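Local coordinates for enterobactin synthetase component F-related protein (Vibrio cholerae serotype O1, PDB 4OXI) that probably activates glycine with ATP to form glycyl-adenylate, in a lipopolysaccharide modification pathway that gives resistance to antimicrobial peptides, at residues H240-Q245 with S269-F274. Numbering follows the deposited sequence.
Sequences HCYISQ and SVHDIF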
loop_
_atom_site.group_PDB
_atom_site.type_symbol
_atom_site.label_atom_id
_atom_site.label_comp_id
_atom_site.label_asym_id
_atom_site.label_seq_id
_atom_site.Cartn_x
_atom_site.Cartn_y
_atom_site.Cartn_z
ATOM N N HIS A 240 -11.486 -7.538 5.525
ATOM C CA HIS A 240 -11.866 -8.951 5.698
ATOM C C HIS A 240 -12.353 -9.524 4.385
ATOM O O HIS A 240 -12.051 -10.665 4.051
ATOM C CB HIS A 240 -12.943 -9.104 6.775
ATOM C CG HIS A 240 -12.411 -9.011 8.170
ATOM N ND1 HIS A 240 -13.144 -8.499 9.218
ATOM C CD2 HIS A 240 -11.212 -9.364 8.690
ATOM C CE1 HIS A 240 -12.423 -8.544 10.322
ATOM N NE2 HIS A 240 -11.250 -9.072 10.033
ATOM N N CYS A 241 -13.103 -8.728 3.628
ATOM C CA CYS A 241 -13.515 -9.174 2.305
ATOM C C CYS A 241 -12.303 -9.494 1.416
ATOM O O CYS A 241 -12.232 -10.578 0.836
ATOM C CB CYS A 241 -14.437 -8.154 1.631
ATOM S SG CYS A 241 -14.941 -8.669 -0.044
ATOM N N TYR A 242 -11.341 -8.573 1.322
ATOM C CA TYR A 242 -10.164 -8.816 0.481
ATOM C C TYR A 242 -9.394 -10.052 0.881
ATOM O O TYR A 242 -9.128 -10.912 0.052
ATOM C CB TYR A 242 -9.183 -7.644 0.481
ATOM C CG TYR A 242 -7.929 -7.995 -0.293
ATOM C CD1 TYR A 242 -7.930 -7.986 -1.681
ATOM C CD2 TYR A 242 -6.753 -8.359 0.356
ATOM C CE1 TYR A 242 -6.793 -8.309 -2.408
ATOM C CE2 TYR A 242 -5.593 -8.689 -0.369
ATOM C CZ TYR A 242 -5.625 -8.659 -1.749
ATOM O OH TYR A 242 -4.498 -8.984 -2.481
ATOM N N ILE A 243 -9.009 -10.127 2.148
ATOM C CA ILE A 243 -8.244 -11.270 2.633
ATOM C C ILE A 243 -8.960 -12.604 2.372
ATOM O O ILE A 243 -8.331 -13.572 1.925
ATOM C CB ILE A 243 -7.937 -11.139 4.124
ATOM C CG1 ILE A 243 -7.080 -9.895 4.383
ATOM C CG2 ILE A 243 -7.194 -12.362 4.606
ATOM C CD1 ILE A 243 -5.732 -9.949 3.668
ATOM N N SER A 244 -10.267 -12.655 2.638
ATOM C CA SER A 244 -11.021 -13.894 2.395
ATOM C C SER A 244 -11.019 -14.288 0.912
ATOM O O SER A 244 -10.943 -15.469 0.599
ATOM C CB SER A 244 -12.461 -13.796 2.902
ATOM O OG SER A 244 -13.244 -13.069 1.976
ATOM N N GLN A 245 -11.086 -13.314 0.003
ATOM C CA GLN A 245 -11.036 -13.628 -1.427
ATOM C C GLN A 245 -9.702 -14.256 -1.783
ATOM O O GLN A 245 -9.646 -15.291 -2.449
ATOM C CB GLN A 245 -11.227 -12.386 -2.306
ATOM C CG GLN A 245 -12.489 -11.583 -2.060
ATOM C CD GLN A 245 -13.769 -12.390 -2.244
ATOM O OE1 GLN A 245 -13.810 -13.356 -3.014
ATOM N NE2 GLN A 245 -14.826 -11.985 -1.539
ATOM N N SER A 269 1.480 -3.917 1.505
ATOM C CA SER A 269 2.068 -4.465 2.717
ATOM C C SER A 269 0.974 -5.059 3.588
ATOM O O SER A 269 1.206 -6.018 4.316
ATOM C CB SER A 269 2.827 -3.402 3.502
ATOM O OG SER A 269 1.933 -2.405 3.966
ATOM N N VAL A 270 -0.219 -4.490 3.507
ATOM C CA VAL A 270 -1.364 -5.022 4.232
ATOM C C VAL A 270 -1.696 -6.422 3.748
ATOM O O VAL A 270 -1.980 -7.321 4.536
ATOM C CB VAL A 270 -2.593 -4.134 4.036
ATOM C CG1 VAL A 270 -3.812 -4.759 4.722
ATOM C CG2 VAL A 270 -2.302 -2.743 4.581
ATOM N N HIS A 271 -1.648 -6.613 2.441
ATOM C CA HIS A 271 -1.809 -7.951 1.881
ATOM C C HIS A 271 -0.754 -8.909 2.468
ATOM O O HIS A 271 -1.109 -9.950 3.032
ATOM C CB HIS A 271 -1.730 -7.865 0.360
ATOM C CG HIS A 271 -1.491 -9.175 -0.323
ATOM N ND1 HIS A 271 -2.425 -9.762 -1.150
ATOM C CD2 HIS A 271 -0.409 -9.989 -0.343
ATOM C CE1 HIS A 271 -1.935 -10.886 -1.634
ATOM N NE2 HIS A 271 -0.711 -11.046 -1.167
ATOM N N ASP A 272 0.528 -8.553 2.351
ATOM C CA ASP A 272 1.619 -9.409 2.836
ATOM C C ASP A 272 1.356 -9.866 4.267
ATOM O O ASP A 272 1.415 -11.064 4.583
ATOM C CB ASP A 272 2.976 -8.665 2.823
ATOM C CG ASP A 272 3.356 -8.107 1.440
ATOM O OD1 ASP A 272 2.946 -8.694 0.408
ATOM O OD2 ASP A 272 4.091 -7.074 1.382
ATOM N N ILE A 273 1.069 -8.894 5.130
ATOM C CA ILE A 273 0.936 -9.134 6.568
ATOM C C ILE A 273 -0.237 -10.044 6.924
ATOM O O ILE A 273 -0.084 -10.982 7.707
ATOM C CB ILE A 273 0.794 -7.798 7.344
ATOM C CG1 ILE A 273 2.074 -6.972 7.233
ATOM C CG2 ILE A 273 0.477 -8.047 8.797
ATOM C CD1 ILE A 273 2.003 -5.633 7.977
ATOM N N PHE A 274 -1.414 -9.780 6.365
ATOM C CA PHE A 274 -2.588 -10.536 6.785
ATOM C C PHE A 274 -2.780 -11.839 6.027
ATOM O O PHE A 274 -3.377 -12.778 6.559
ATOM C CB PHE A 274 -3.837 -9.645 6.805
ATOM C CG PHE A 274 -3.766 -8.597 7.868
ATOM C CD1 PHE A 274 -4.040 -8.929 9.188
ATOM C CD2 PHE A 274 -3.364 -7.303 7.568
ATOM C CE1 PHE A 274 -3.938 -7.986 10.184
ATOM C CE2 PHE A 274 -3.263 -6.350 8.560
ATOM C CZ PHE A 274 -3.550 -6.688 9.870
#
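Tyr242 and His271 make a buried contact between helices 236-249 and 268-279, with a single hydrogen bond across it, and beside them Ile243 and Phe274 make a small apolar patch. The tyrosine shows how a long aromatic side chain can carry a polar group from one helix to its neighbour. Its CB points toward helix 268-279, and with CG anti to the backbone N (chi1 175°) the ring is carried toward His271. CB, CG and the near ring carbons make no close approach to segment 269-274; contact begins at CE2. There CE2 lies 3.4 Å from His271 ND1 and 4.0 Å from His271 CB, while CZ also comes within 3.4 Å of ND1. At the tip, Tyr242 OH forms a hydrogen bond to His271 ND1 at 2.6 Å, a short bond in which either partner could supply the proton. The CZ-OH-ND1 angle is about 117°, and each partner lies near the plane of the other ring, so the two groups meet edge on. The rings do not stack: their planes are inclined at 55° and their centroids lie 5.7 Å apart.

The second pair is purely apolar. CD1 of Ile243 reaches 3.7 Å from Phe274 CB, with CG1 a little farther back at 4.1 Å. The Phe274 ring itself leads away from helix 236-249, to meet Tyr118 and Ile114 of helix 108-119. His271 also touches Leu307 of strand 305-308 and meets the ring of Tyr275.

Helix 268-279 is the crossover of a beta-alpha-beta unit joining parallel strands 257-260 and 282-285. Helix 236-249 packs against it, and its Tyr242 side chain lies about 8 Å from the bound glycyl-adenosine-5'-phosphate, within the layered alpha/beta fold of the AMP-binding adenylation enzymes.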